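Local coordinates for VP4 CORE protein (PDB 2JHP) that caps viral messenger RNA inside the bluetongue virus core, bringing several capping steps together in one elongated chain, at residues L34-W38 with E596-W600; D86-P90 with E105-R109; N123-M128 with Y481-V485; V348-H353 with H389-V393. One frame throughout, in Å; residues are numbered along the deposited sequence.

Contact 1: residues L34-W38 with E596-W600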
loop_
_atom_site.group_PDB
_atom_site.type_symbol
_atom_site.label_atom_id
_atom_site.label_comp_id
_atom_site.label_asym_id
_atom_site.label_seq_id
_atom_site.Cartn_x
_atom_site.Cartn_y
_atom_site.Cartn_z
ATOM N N LEU A 34 -34.883 8.470 -3.615
ATOM C CA LEU A 34 -33.630 7.891 -4.104
ATOM C C LEU A 34 -33.191 8.602 -5.380
ATOM O O LEU A 34 -32.050 9.078 -5.471
ATOM C CB LEU A 34 -33.813 6.390 -4.357
ATOM C CG LEU A 34 -32.640 5.405 -4.342
ATOM C CD1 LEU A 34 -31.704 5.639 -3.162
ATOM C CD2 LEU A 34 -33.159 3.957 -4.321
ATOM N N ASN A 35 -34.111 8.701 -6.343
ATOM C CA ASN A 35 -33.838 9.360 -7.622
ATOM C C ASN A 35 -33.459 10.839 -7.511
ATOM O O ASN A 35 -32.657 11.331 -8.310
ATOM C CB ASN A 35 -35.001 9.167 -8.598
ATOM C CG ASN A 35 -34.998 7.789 -9.255
ATOM O OD1 ASN A 35 -34.015 7.046 -9.180
ATOM N ND2 ASN A 35 -36.102 7.449 -9.915
ATOM N N ASP A 36 -34.023 11.532 -6.519
ATOM C CA ASP A 36 -33.667 12.926 -6.233
ATOM C C ASP A 36 -32.167 13.084 -6.028
ATOM O O ASP A 36 -31.531 13.907 -6.690
ATOM C CB ASP A 36 -34.402 13.447 -4.993
ATOM C CG ASP A 36 -35.816 13.895 -5.293
ATOM O OD1 ASP A 36 -36.496 13.255 -6.124
ATOM O OD2 ASP A 36 -36.251 14.894 -4.681
ATOM N N LEU A 37 -31.609 12.286 -5.117
ATOM C CA LEU A 37 -30.184 12.356 -4.812
ATOM C C LEU A 37 -29.373 12.164 -6.081
ATOM O O LEU A 37 -28.464 12.943 -6.369
ATOM C CB LEU A 37 -29.772 11.283 -3.803
ATOM C CG LEU A 37 -30.284 11.190 -2.370
ATOM C CD1 LEU A 37 -29.480 10.109 -1.673
ATOM C CD2 LEU A 37 -30.146 12.499 -1.629
ATOM N N TRP A 38 -29.718 11.126 -6.839
ATOM C CA TRP A 38 -28.972 10.776 -8.033
ATOM C C TRP A 38 -28.956 11.915 -9.059
ATOM O O TRP A 38 -27.892 12.253 -9.591
ATOM C CB TRP A 38 -29.506 9.489 -8.656
ATOM C CG TRP A 38 -28.656 9.003 -9.777
ATOM C CD1 TRP A 38 -27.561 8.197 -9.682
ATOM C CD2 TRP A 38 -28.814 9.308 -11.169
ATOM N NE1 TRP A 38 -27.027 7.975 -10.928
ATOM C CE2 TRP A 38 -27.776 8.644 -11.859
ATOM C CE3 TRP A 38 -29.729 10.079 -11.899
ATOM C CZ2 TRP A 38 -27.627 8.723 -13.249
ATOM C CZ3 TRP A 38 -29.585 10.158 -13.284
ATOM C CH2 TRP A 38 -28.539 9.481 -13.943
ATOM N N GLU A 596 -27.895 -3.287 -2.201
ATOM C CA GLU A 596 -28.651 -2.048 -2.333
ATOM C C GLU A 596 -28.270 -1.324 -3.606
ATOM O O GLU A 596 -27.351 -1.735 -4.317
ATOM C CB GLU A 596 -28.488 -1.151 -1.102
ATOM C CG GLU A 596 -27.098 -1.148 -0.492
ATOM C CD GLU A 596 -27.139 -1.002 1.017
ATOM O OE1 GLU A 596 -28.212 -0.650 1.554
ATOM O OE2 GLU A 596 -26.096 -1.237 1.666
ATOM N N VAL A 597 -28.999 -0.244 -3.865
ATOM C CA VAL A 597 -29.029 0.421 -5.158
ATOM C C VAL A 597 -29.257 1.935 -4.957
ATOM O O VAL A 597 -29.562 2.376 -3.841
ATOM C CB VAL A 597 -30.164 -0.227 -6.025
ATOM C CG1 VAL A 597 -31.548 0.115 -5.459
ATOM C CG2 VAL A 597 -30.044 0.142 -7.503
ATOM N N ILE A 598 -29.081 2.728 -6.016
ATOM C CA ILE A 598 -29.583 4.112 -6.040
ATOM C C ILE A 598 -30.358 4.459 -7.323
ATOM O O ILE A 598 -30.189 5.552 -7.869
ATOM C CB ILE A 598 -28.473 5.175 -5.866
ATOM C CG1 ILE A 598 -27.296 4.658 -5.038
ATOM C CG2 ILE A 598 -29.070 6.468 -5.272
ATOM C CD1 ILE A 598 -25.984 5.365 -5.400
ATOM N N GLU A 599 -31.184 3.534 -7.815
ATOM C CA GLU A 599 -32.090 3.814 -8.943
ATOM C C GLU A 599 -33.083 2.685 -9.221
ATOM O O GLU A 599 -32.701 1.516 -9.315
ATOM C CB GLU A 599 -31.336 4.216 -10.230
ATOM C CG GLU A 599 -30.166 3.316 -10.651
ATOM C CD GLU A 599 -29.215 3.996 -11.641
ATOM O OE1 GLU A 599 -29.377 5.208 -11.902
ATOM O OE2 GLU A 599 -28.300 3.317 -12.156
ATOM N N TRP A 600 -34.357 3.055 -9.337
ATOM C CA TRP A 600 -35.400 2.134 -9.771
ATOM C C TRP A 600 -35.967 2.548 -11.124
ATOM O O TRP A 600 -35.354 3.344 -11.844
ATOM C CB TRP A 600 -36.528 2.044 -8.740
ATOM C CG TRP A 600 -36.353 0.955 -7.708
ATOM C CD1 TRP A 600 -36.588 1.057 -6.363
ATOM C CD2 TRP A 600 -35.916 -0.397 -7.936
ATOM N NE1 TRP A 600 -36.326 -0.141 -5.742
ATOM C CE2 TRP A 600 -35.910 -1.050 -6.682
ATOM C CE3 TRP A 600 -35.527 -1.118 -9.079
ATOM C CZ2 TRP A 600 -35.530 -2.388 -6.536
ATOM C CZ3 TRP A 600 -35.148 -2.447 -8.932
ATOM C CH2 TRP A 600 -35.153 -3.068 -7.670
#
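Leu34 and Ile598 form the tight part of this contact. Their side chains cross at about a right angle, and Leu34 CD1 lies 3.5 Å from Ile598 CG2. The leucine also presses on the backbone of the loop, with its CG 3.7 Å from Ile598 CA. The other methyl, Leu34 CD2, reaches along the loop to 4.0 Å from Val597 O. Leu34 takes this pose with CG opposite its own backbone N (chi1 -156°), which sends both methyls toward the loop. Ile598 is buried and also touches His65, while Trp57 packs on Leu34.

The other side of the contact is looser. Glu599 OE1 sits over one face of the Trp38 indole, 3.7 Å above the plane and offset toward the rim. The carboxylate and ring planes are turned 51° apart. The indole NE1 does not use this carboxylate; it is hydrogen-bonded to Arg519 O. Asn35, an exposed residue, brings OD1 to 3.8 Å from Glu599 CA, a distance of packing and not of bonding. Beyond the exposed Trp600 the chain is not modelled from 601 to 610.

The contact sets a helix of the N-terminal parallel alpha/beta domain against a loop near the C-terminal end of the chain. Val597 O is held by Gln61 NE2, and Glu596 N by Asp514 OD1. Polar anchoring of the loop therefore comes from neighbours, while the two segments themselves meet by shape and van der Waals packing, without a hydrogen bond or salt bridge between them.

Contact 2: residues D86-P90 with E105-R109; sequences DVRIP and EIGRR
The guanidinium of Arg109 meets Asp86 O at its edge, near its own plane. Val87 CA and Arg88 N approach the same group obliquely. A second flat group, the Arg108 guanidinium, has Glu105 OE1 in plane at its edge, a long salt bridge of 3.6 Å between Arg108 NH1 and that oxygen within the helix. The motif is a beta-strand followed by the helix that packs on it: strand 87-88 is an outermost strand of the five-stranded parallel sheet, and helix 99-112 comes next in the chain.

The bond from Arg109 NE to Asp86 O is weak, at 3.4 Å and with an N-H...O angle of 132°. Arg109 gets there because its chain bends twice, at chi2 (83°) and chi3 (90°), and curls back over the strand. Its aliphatic part does the apolar work, with Arg109 CG 3.8 Å from Val87 CG2. On its other methyl, CG1, Val87 rests 4.0 Å from Ile106 CA.

Within the sheet the segment is bonded along its side to strand 67-71, Val87 with Phe69 and Ser71, and Ile89 with Ser71. Asp86 OD1 is paired with Arg63, and Arg88 NE bonds to Thr72 O.

At the far end Glu105 also bends at chi2, so its CG and carboxylate lie against Pro90. Ile89 and Glu105 run past each other in opposite directions, ending with Ile89 CD1 3.7 Å from Glu105 CG.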
loop_
_atom_site.group_PDB
_atom_site.type_symbol
_atom_site.label_atom_id
_atom_site.label_comp_id
_atom_site.label_asym_id
_atom_site.label_seq_id
_atom_site.Cartn_x
_atom_site.Cartn_y
_atom_site.Cartn_z
ATOM N N ASP A 86 -15.657 10.823 9.542
ATOM C CA ASP A 86 -14.453 10.800 8.697
ATOM C C ASP A 86 -13.471 11.919 9.036
ATOM O O ASP A 86 -12.288 11.666 9.247
ATOM C CB ASP A 86 -14.821 10.893 7.207
ATOM C CG ASP A 86 -15.474 9.628 6.672
ATOM O OD1 ASP A 86 -16.254 9.747 5.704
ATOM O OD2 ASP A 86 -15.214 8.525 7.204
ATOM N N VAL A 87 -13.968 13.154 9.062
ATOM C CA VAL A 87 -13.153 14.316 9.407
ATOM C C VAL A 87 -13.731 14.939 10.663
ATOM O O VAL A 87 -14.833 15.484 10.631
ATOM C CB VAL A 87 -13.145 15.391 8.283
ATOM C CG1 VAL A 87 -12.157 16.515 8.606
ATOM C CG2 VAL A 87 -12.813 14.780 6.951
ATOM N N ARG A 88 -13.001 14.860 11.769
ATOM C CA ARG A 88 -13.463 15.525 12.986
ATOM C C ARG A 88 -12.883 16.924 13.137
ATOM O O ARG A 88 -11.687 17.095 13.355
ATOM C CB ARG A 88 -13.230 14.687 14.249
ATOM C CG ARG A 88 -13.986 15.240 15.438
ATOM C CD ARG A 88 -14.077 14.269 16.588
ATOM N NE ARG A 88 -14.936 14.819 17.635
ATOM C CZ ARG A 88 -15.270 14.190 18.757
ATOM N NH1 ARG A 88 -14.819 12.967 19.008
ATOM N NH2 ARG A 88 -16.061 14.792 19.636
ATOM N N ILE A 89 -13.764 17.911 13.001
ATOM C CA ILE A 89 -13.416 19.316 13.136
ATOM C C ILE A 89 -13.280 19.680 14.603
ATOM O O ILE A 89 -14.225 19.512 15.376
ATOM C CB ILE A 89 -14.467 20.236 12.468
ATOM C CG1 ILE A 89 -14.677 19.835 11.008
ATOM C CG2 ILE A 89 -14.058 21.712 12.586
ATOM C CD1 ILE A 89 -13.429 19.936 10.139
ATOM N N PRO A 90 -12.091 20.172 14.989
ATOM C CA PRO A 90 -11.785 20.591 16.364
ATOM C C PRO A 90 -12.690 21.727 16.843
ATOM O O PRO A 90 -13.314 22.413 16.022
ATOM C CB PRO A 90 -10.329 21.075 16.274
ATOM C CG PRO A 90 -9.775 20.432 15.024
ATOM C CD PRO A 90 -10.935 20.337 14.084
ATOM N N GLU A 105 -8.350 21.912 7.262
ATOM C CA GLU A 105 -8.641 20.784 8.144
ATOM C C GLU A 105 -9.154 19.589 7.348
ATOM O O GLU A 105 -8.614 18.485 7.475
ATOM C CB GLU A 105 -9.636 21.157 9.237
ATOM C CG GLU A 105 -9.738 20.101 10.322
ATOM C CD GLU A 105 -8.415 19.876 11.034
ATOM O OE1 GLU A 105 -7.855 20.864 11.550
ATOM O OE2 GLU A 105 -7.934 18.720 11.079
ATOM N N ILE A 106 -10.179 19.817 6.524
ATOM C CA ILE A 106 -10.689 18.791 5.611
ATOM C C ILE A 106 -9.573 18.211 4.758
ATOM O O ILE A 106 -9.393 16.997 4.704
ATOM C CB ILE A 106 -11.813 19.309 4.689
ATOM C CG1 ILE A 106 -12.967 19.900 5.515
ATOM C CG2 ILE A 106 -12.312 18.186 3.788
ATOM C CD1 ILE A 106 -14.131 20.424 4.681
ATOM N N GLY A 107 -8.807 19.090 4.126
ATOM C CA GLY A 107 -7.739 18.680 3.221
ATOM C C GLY A 107 -6.652 17.835 3.847
ATOM O O GLY A 107 -6.245 16.824 3.269
ATOM N N ARG A 108 -6.170 18.249 5.020
ATOM C CA ARG A 108 -5.158 17.471 5.743
ATOM C C ARG A 108 -5.683 16.085 6.109
ATOM O O ARG A 108 -5.040 15.066 5.796
ATOM C CB ARG A 108 -4.671 18.198 7.003
ATOM C CG ARG A 108 -3.876 19.456 6.738
ATOM C CD ARG A 108 -3.332 20.025 8.027
ATOM N NE ARG A 108 -3.280 21.484 7.986
ATOM C CZ ARG A 108 -4.121 22.288 8.634
ATOM N NH1 ARG A 108 -5.089 21.785 9.395
ATOM N NH2 ARG A 108 -3.986 23.609 8.528
ATOM N N ARG A 109 -6.857 16.037 6.744
ATOM C CA ARG A 109 -7.438 14.744 7.118
ATOM C C ARG A 109 -7.745 13.935 5.871
ATOM O O ARG A 109 -7.599 12.722 5.847
ATOM C CB ARG A 109 -8.686 14.899 7.987
ATOM C CG ARG A 109 -9.413 13.574 8.225
ATOM C CD ARG A 109 -8.838 12.739 9.365
ATOM N NE ARG A 109 -9.509 13.103 10.610
ATOM C CZ ARG A 109 -9.056 13.994 11.491
ATOM N NH1 ARG A 109 -9.765 14.253 12.580
ATOM N NH2 ARG A 109 -7.897 14.622 11.295
#

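Contact 3: residues N123-M128 with Y481-V485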
loop_
_atom_site.group_PDB
_atom_site.type_symbol
_atom_site.label_atom_id
_atom_site.label_comp_id
_atom_site.label_asym_id
_atom_site.label_seq_id
_atom_site.Cartn_x
_atom_site.Cartn_y
_atom_site.Cartn_z
ATOM N N ASN A 123 -5.354 -5.503 2.849
ATOM C CA ASN A 123 -5.774 -6.534 3.783
ATOM C C ASN A 123 -6.497 -7.641 3.076
ATOM O O ASN A 123 -6.222 -8.778 3.332
ATOM C CB ASN A 123 -6.566 -5.954 4.953
ATOM C CG ASN A 123 -5.705 -5.053 5.855
ATOM O OD1 ASN A 123 -4.475 -4.970 5.713
ATOM N ND2 ASN A 123 -6.360 -4.367 6.784
ATOM N N TYR A 124 -7.363 -7.301 2.132
ATOM C CA TYR A 124 -7.997 -8.309 1.279
ATOM C C TYR A 124 -6.917 -9.150 0.585
ATOM O O TYR A 124 -7.028 -10.391 0.509
ATOM C CB TYR A 124 -8.935 -7.655 0.250
ATOM C CG TYR A 124 -9.338 -8.562 -0.907
ATOM C CD1 TYR A 124 -10.389 -9.475 -0.775
ATOM C CD2 TYR A 124 -8.666 -8.504 -2.138
ATOM C CE1 TYR A 124 -10.764 -10.303 -1.832
ATOM C CE2 TYR A 124 -9.032 -9.336 -3.208
ATOM C CZ TYR A 124 -10.082 -10.235 -3.046
ATOM O OH TYR A 124 -10.445 -11.069 -4.095
ATOM N N ALA A 125 -5.875 -8.460 0.107
ATOM C CA ALA A 125 -4.774 -9.092 -0.619
ATOM C C ALA A 125 -3.925 -10.027 0.244
ATOM O O ALA A 125 -3.393 -11.013 -0.271
ATOM C CB ALA A 125 -3.892 -8.049 -1.310
ATOM N N PHE A 126 -3.798 -9.730 1.538
ATOM C CA PHE A 126 -3.044 -10.608 2.435
ATOM C C PHE A 126 -3.844 -11.876 2.709
ATOM O O PHE A 126 -3.269 -12.930 3.003
ATOM C CB PHE A 126 -2.682 -9.911 3.749
ATOM C CG PHE A 126 -1.505 -8.987 3.644
ATOM C CD1 PHE A 126 -1.648 -7.617 3.877
ATOM C CD2 PHE A 126 -0.235 -9.478 3.313
ATOM C CE1 PHE A 126 -0.545 -6.748 3.780
ATOM C CE2 PHE A 126 0.876 -8.613 3.215
ATOM C CZ PHE A 126 0.712 -7.245 3.447
ATOM N N LYS A 127 -5.167 -11.765 2.600
ATOM C CA LYS A 127 -6.060 -12.909 2.786
ATOM C C LYS A 127 -6.060 -13.810 1.561
ATOM O O LYS A 127 -6.232 -15.022 1.684
ATOM C CB LYS A 127 -7.495 -12.460 3.101
ATOM C CG LYS A 127 -7.652 -11.695 4.415
ATOM C CD LYS A 127 -7.149 -12.524 5.590
ATOM C CE LYS A 127 -7.137 -11.742 6.889
ATOM N NZ LYS A 127 -6.278 -12.424 7.911
ATOM N N MET A 128 -5.841 -13.223 0.387
ATOM C CA MET A 128 -5.997 -13.953 -0.865
ATOM C C MET A 128 -4.711 -14.215 -1.656
ATOM O O MET A 128 -4.750 -14.926 -2.657
ATOM C CB MET A 128 -7.033 -13.267 -1.760
ATOM C CG MET A 128 -8.388 -13.027 -1.115
ATOM S SD MET A 128 -9.291 -14.541 -0.777
ATOM C CE MET A 128 -10.824 -13.882 -0.144
ATOM N N TYR A 481 -17.119 -9.344 1.505
ATOM C CA TYR A 481 -16.262 -9.717 2.630
ATOM C C TYR A 481 -16.382 -8.748 3.806
ATOM O O TYR A 481 -15.458 -7.985 4.075
ATOM C CB TYR A 481 -14.807 -9.827 2.184
ATOM C CG TYR A 481 -14.561 -10.825 1.081
ATOM C CD1 TYR A 481 -14.423 -10.411 -0.237
ATOM C CD2 TYR A 481 -14.455 -12.190 1.360
ATOM C CE1 TYR A 481 -14.186 -11.319 -1.260
ATOM C CE2 TYR A 481 -14.221 -13.121 0.341
ATOM C CZ TYR A 481 -14.088 -12.674 -0.972
ATOM O OH TYR A 481 -13.857 -13.583 -1.982
ATOM N N PRO A 482 -17.524 -8.790 4.517
ATOM C CA PRO A 482 -17.880 -7.899 5.624
ATOM C C PRO A 482 -16.890 -7.744 6.788
ATOM O O PRO A 482 -16.949 -6.733 7.481
ATOM C CB PRO A 482 -19.191 -8.497 6.128
ATOM C CG PRO A 482 -19.774 -9.110 4.923
ATOM C CD PRO A 482 -18.615 -9.742 4.246
ATOM N N ASP A 483 -16.005 -8.703 7.031
ATOM C CA ASP A 483 -14.966 -8.456 8.042
ATOM C C ASP A 483 -13.554 -8.355 7.509
ATOM O O ASP A 483 -12.603 -8.254 8.288
ATOM C CB ASP A 483 -15.020 -9.451 9.198
ATOM C CG ASP A 483 -15.723 -8.889 10.430
ATOM O OD1 ASP A 483 -15.864 -9.638 11.417
ATOM O OD2 ASP A 483 -16.129 -7.704 10.414
ATOM N N ILE A 484 -13.413 -8.377 6.185
ATOM C CA ILE A 484 -12.193 -7.895 5.562
ATOM C C ILE A 484 -12.303 -6.375 5.439
ATOM O O ILE A 484 -11.383 -5.657 5.833
ATOM C CB ILE A 484 -11.883 -8.564 4.199
ATOM C CG1 ILE A 484 -11.738 -10.078 4.370
ATOM C CG2 ILE A 484 -10.589 -8.014 3.630
ATOM C CD1 ILE A 484 -11.387 -10.848 3.101
ATOM N N VAL A 485 -13.431 -5.888 4.916
ATOM C CA VAL A 485 -13.663 -4.443 4.779
ATOM C C VAL A 485 -14.981 -4.071 5.441
ATOM O O VAL A 485 -16.055 -4.369 4.922
ATOM C CB VAL A 485 -13.633 -3.965 3.287
ATOM C CG1 VAL A 485 -13.724 -2.454 3.189
ATOM C CG2 VAL A 485 -12.365 -4.440 2.575
#
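Ile484 CG2 packs on the helix backbone at Tyr124, 3.5 Å from Tyr124 CA and 3.8 Å from Tyr124 CB. The outer methyl, Ile484 CD1, points on along the helix and lies 4.0 Å from Lys127 CG. Beside it the two tyrosine rings meet. Tyr124 CE1 is 3.6 Å from Tyr481 CE1, which lies at the edge of the Tyr124 ring and near its plane. The ring planes are 53° apart, so the pair is neither stacked nor edge-to-face. Met128 completes the first shell: its methyl CE lies 3.5 Å from Tyr481 CE2, and the methionine and Tyr481 side chains come at each other from opposite directions.

Several features hold these groups in place. Met128 bends at chi2 (-68°), and its CG lies over one face of the Tyr124 ring, 3.7 Å above the plane. The methionine thus touches both tyrosines. Both hydroxyls, Tyr124 OH and Tyr481 OH, hydrogen-bond to Glu505 OE2, which ties the far ends of the rings to one carboxylate oxygen. The loop is closed on itself too: Tyr481 O accepts from Ile484 N and Val485 N, a tight turn that brings Ile484 round to the helix.

Further out, helix 114-128 carries Arg114, Phe117, Gly118 and Arg122 of a bound guanine pocket. Tyr481 immediately follows helix 470-480, whose Leu477 touches both Tyr124 and Val485. Ile433 of strand 433-437 lies against Tyr124 and Ala125. That strand belongs to a mixed seven-stranded sheet of order 3-2-1-4-5-7-6, as in Rossmann-like methyltransferases, and helix 114-128 packs beside it.

Contact 4: residues V348-H353 with H389-V393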
loop_
_atom_site.group_PDB
_atom_site.type_symbol
_atom_site.label_atom_id
_atom_site.label_comp_id
_atom_site.label_asym_id
_atom_site.label_seq_id
_atom_site.Cartn_x
_atom_site.Cartn_y
_atom_site.Cartn_z
ATOM N N VAL A 348 13.283 -15.395 3.323
ATOM C CA VAL A 348 13.412 -14.454 2.222
ATOM C C VAL A 348 14.584 -14.872 1.347
ATOM O O VAL A 348 15.706 -15.061 1.842
ATOM C CB VAL A 348 13.641 -12.998 2.718
ATOM C CG1 VAL A 348 13.981 -12.067 1.556
ATOM C CG2 VAL A 348 12.410 -12.480 3.455
ATOM N N ASP A 349 14.316 -14.999 0.048
ATOM C CA ASP A 349 15.373 -15.261 -0.917
ATOM C C ASP A 349 16.281 -14.028 -1.122
ATOM O O ASP A 349 15.961 -13.117 -1.902
ATOM C CB ASP A 349 14.789 -15.751 -2.246
ATOM C CG ASP A 349 15.852 -16.148 -3.234
ATOM O OD1 ASP A 349 17.053 -16.069 -2.881
ATOM O OD2 ASP A 349 15.483 -16.533 -4.363
ATOM N N ARG A 350 17.410 -14.023 -0.419
ATOM C CA ARG A 350 18.376 -12.947 -0.535
ATOM C C ARG A 350 19.539 -13.299 -1.452
ATOM O O ARG A 350 20.580 -12.669 -1.376
ATOM C CB ARG A 350 18.896 -12.543 0.849
ATOM C CG ARG A 350 17.850 -11.882 1.736
ATOM C CD ARG A 350 18.399 -11.517 3.087
ATOM N NE ARG A 350 17.322 -11.018 3.929
ATOM C CZ ARG A 350 16.633 -11.762 4.794
ATOM N NH1 ARG A 350 16.912 -13.059 4.959
ATOM N NH2 ARG A 350 15.656 -11.202 5.494
ATOM N N HIS A 351 19.364 -14.270 -2.345
ATOM C CA HIS A 351 20.467 -14.662 -3.229
ATOM C C HIS A 351 20.986 -13.514 -4.098
ATOM O O HIS A 351 22.174 -13.459 -4.381
ATOM C CB HIS A 351 20.179 -15.959 -4.018
ATOM C CG HIS A 351 19.483 -15.763 -5.334
ATOM N ND1 HIS A 351 20.117 -15.956 -6.545
ATOM C CD2 HIS A 351 18.200 -15.441 -5.633
ATOM C CE1 HIS A 351 19.263 -15.740 -7.531
ATOM N NE2 HIS A 351 18.091 -15.430 -7.005
ATOM N N MET A 352 20.113 -12.571 -4.457
ATOM C CA MET A 352 20.511 -11.388 -5.237
ATOM C C MET A 352 21.583 -10.543 -4.560
ATOM O O MET A 352 22.379 -9.896 -5.237
ATOM C CB MET A 352 19.302 -10.519 -5.610
ATOM C CG MET A 352 18.446 -11.064 -6.771
ATOM S SD MET A 352 19.408 -11.720 -8.157
ATOM C CE MET A 352 18.093 -12.139 -9.308
ATOM N N HIS A 353 21.598 -10.539 -3.229
ATOM C CA HIS A 353 22.689 -9.917 -2.480
ATOM C C HIS A 353 23.876 -10.862 -2.527
ATOM O O HIS A 353 23.757 -12.021 -2.127
ATOM C CB HIS A 353 22.277 -9.645 -1.033
ATOM C CG HIS A 353 21.021 -8.841 -0.916
ATOM N ND1 HIS A 353 21.003 -7.468 -1.039
ATOM C CD2 HIS A 353 19.737 -9.221 -0.712
ATOM C CE1 HIS A 353 19.764 -7.035 -0.903
ATOM N NE2 HIS A 353 18.975 -8.079 -0.705
ATOM N N HIS A 389 15.595 -2.787 1.385
ATOM C CA HIS A 389 16.616 -3.360 0.552
ATOM C C HIS A 389 17.035 -4.731 1.050
ATOM O O HIS A 389 17.323 -5.634 0.257
ATOM C CB HIS A 389 17.820 -2.433 0.419
ATOM C CG HIS A 389 18.810 -2.910 -0.594
ATOM N ND1 HIS A 389 20.102 -3.256 -0.266
ATOM C CD2 HIS A 389 18.673 -3.166 -1.918
ATOM C CE1 HIS A 389 20.732 -3.671 -1.351
ATOM N NE2 HIS A 389 19.885 -3.633 -2.366
ATOM N N LEU A 390 17.071 -4.884 2.364
ATOM C CA LEU A 390 17.493 -6.135 2.958
ATOM C C LEU A 390 16.430 -7.231 2.817
ATOM O O LEU A 390 16.770 -8.404 2.614
ATOM C CB LEU A 390 17.897 -5.935 4.423
ATOM C CG LEU A 390 19.157 -5.077 4.671
ATOM C CD1 LEU A 390 19.440 -4.937 6.147
ATOM C CD2 LEU A 390 20.408 -5.607 3.954
ATOM N N HIS A 391 15.157 -6.836 2.871
ATOM C CA HIS A 391 14.074 -7.772 3.128
ATOM C C HIS A 391 13.059 -7.943 1.996
ATOM O O HIS A 391 12.073 -8.653 2.172
ATOM C CB HIS A 391 13.350 -7.386 4.440
ATOM C CG HIS A 391 14.258 -7.322 5.628
ATOM N ND1 HIS A 391 14.984 -8.406 6.062
ATOM C CD2 HIS A 391 14.557 -6.306 6.470
ATOM C CE1 HIS A 391 15.697 -8.061 7.117
ATOM N NE2 HIS A 391 15.454 -6.791 7.386
ATOM N N ILE A 392 13.287 -7.292 0.859
ATOM C CA ILE A 392 12.405 -7.433 -0.310
ATOM C C ILE A 392 13.205 -8.041 -1.454
ATOM O O ILE A 392 14.327 -7.612 -1.746
ATOM C CB ILE A 392 11.837 -6.065 -0.779
ATOM C CG1 ILE A 392 10.782 -5.546 0.195
ATOM C CG2 ILE A 392 11.263 -6.147 -2.195
ATOM C CD1 ILE A 392 10.497 -4.051 0.075
ATOM N N VAL A 393 12.635 -9.046 -2.102
ATOM C CA VAL A 393 13.256 -9.581 -3.300
ATOM C C VAL A 393 13.056 -8.599 -4.446
ATOM O O VAL A 393 11.935 -8.225 -4.784
ATOM C CB VAL A 393 12.714 -10.977 -3.685
ATOM C CG1 VAL A 393 13.581 -11.584 -4.789
ATOM C CG2 VAL A 393 12.694 -11.890 -2.465
#
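Arg350 reaches across with two donors. NE gives its hydrogen to Leu390 O at 3.0 Å (148°), the donor standing above the carbonyl plane. NH2 gives one to His391 ND1 at 2.9 Å (152°), in the plane of the imidazole. NH2 also bonds to Ser189 OG, and NH1 forms a salt bridge with Glu259. The extended chain of Arg350 carries the guanidinium to this spot, and Val348 CB lies over one of its faces.

His391 ND1 is thus an acceptor. Its NE2 is bonded to the carbonyl of Tyr185, a residue of a guanine pocket that also includes Phe387.

The loop 348-353 follows a strand of one methyltransferase-like sheet. The contact lies where the chain passes from that sheet to another: helix 380-391 packs beside the first, and Val393 begins an edge strand of the second. The loop is shaped by an Asx turn, Asp349 OD1 accepting from His351 N, and by a type I turn from Arg350 to His353.

His353 presents its edge to the face of His389, with planes at 85°. His353 ND1 is taken by Tyr322 OH. Val393 CG2 lies 3.5 Å from the carbonyl oxygen Asp349 O and 4.2 Å from Val348 CG1, the latter an apolar contact.

In the fold
From the N terminus, contact 1 starts first and closes last: helix 34-41, between two strands of the N-terminal parallel sheet, meets a loop near the C-terminal end, so the other three contacts fall within its span. Contact 2 is a short closure inside that same sheet region. Contact 3 opens next, on the helix after the one used by contact 2. It joins helix 114-128 to the loop after helix 470-480. Contact 4 lies within the span of contact 3. It packs the 348-353 loop of one methyltransferase-like sheet on the end of helix 380-391, where the chain passes to strand 393-394 of the other. None of the spans cross. Contacts 1 and 4 are on opposite sides of the chain's centre.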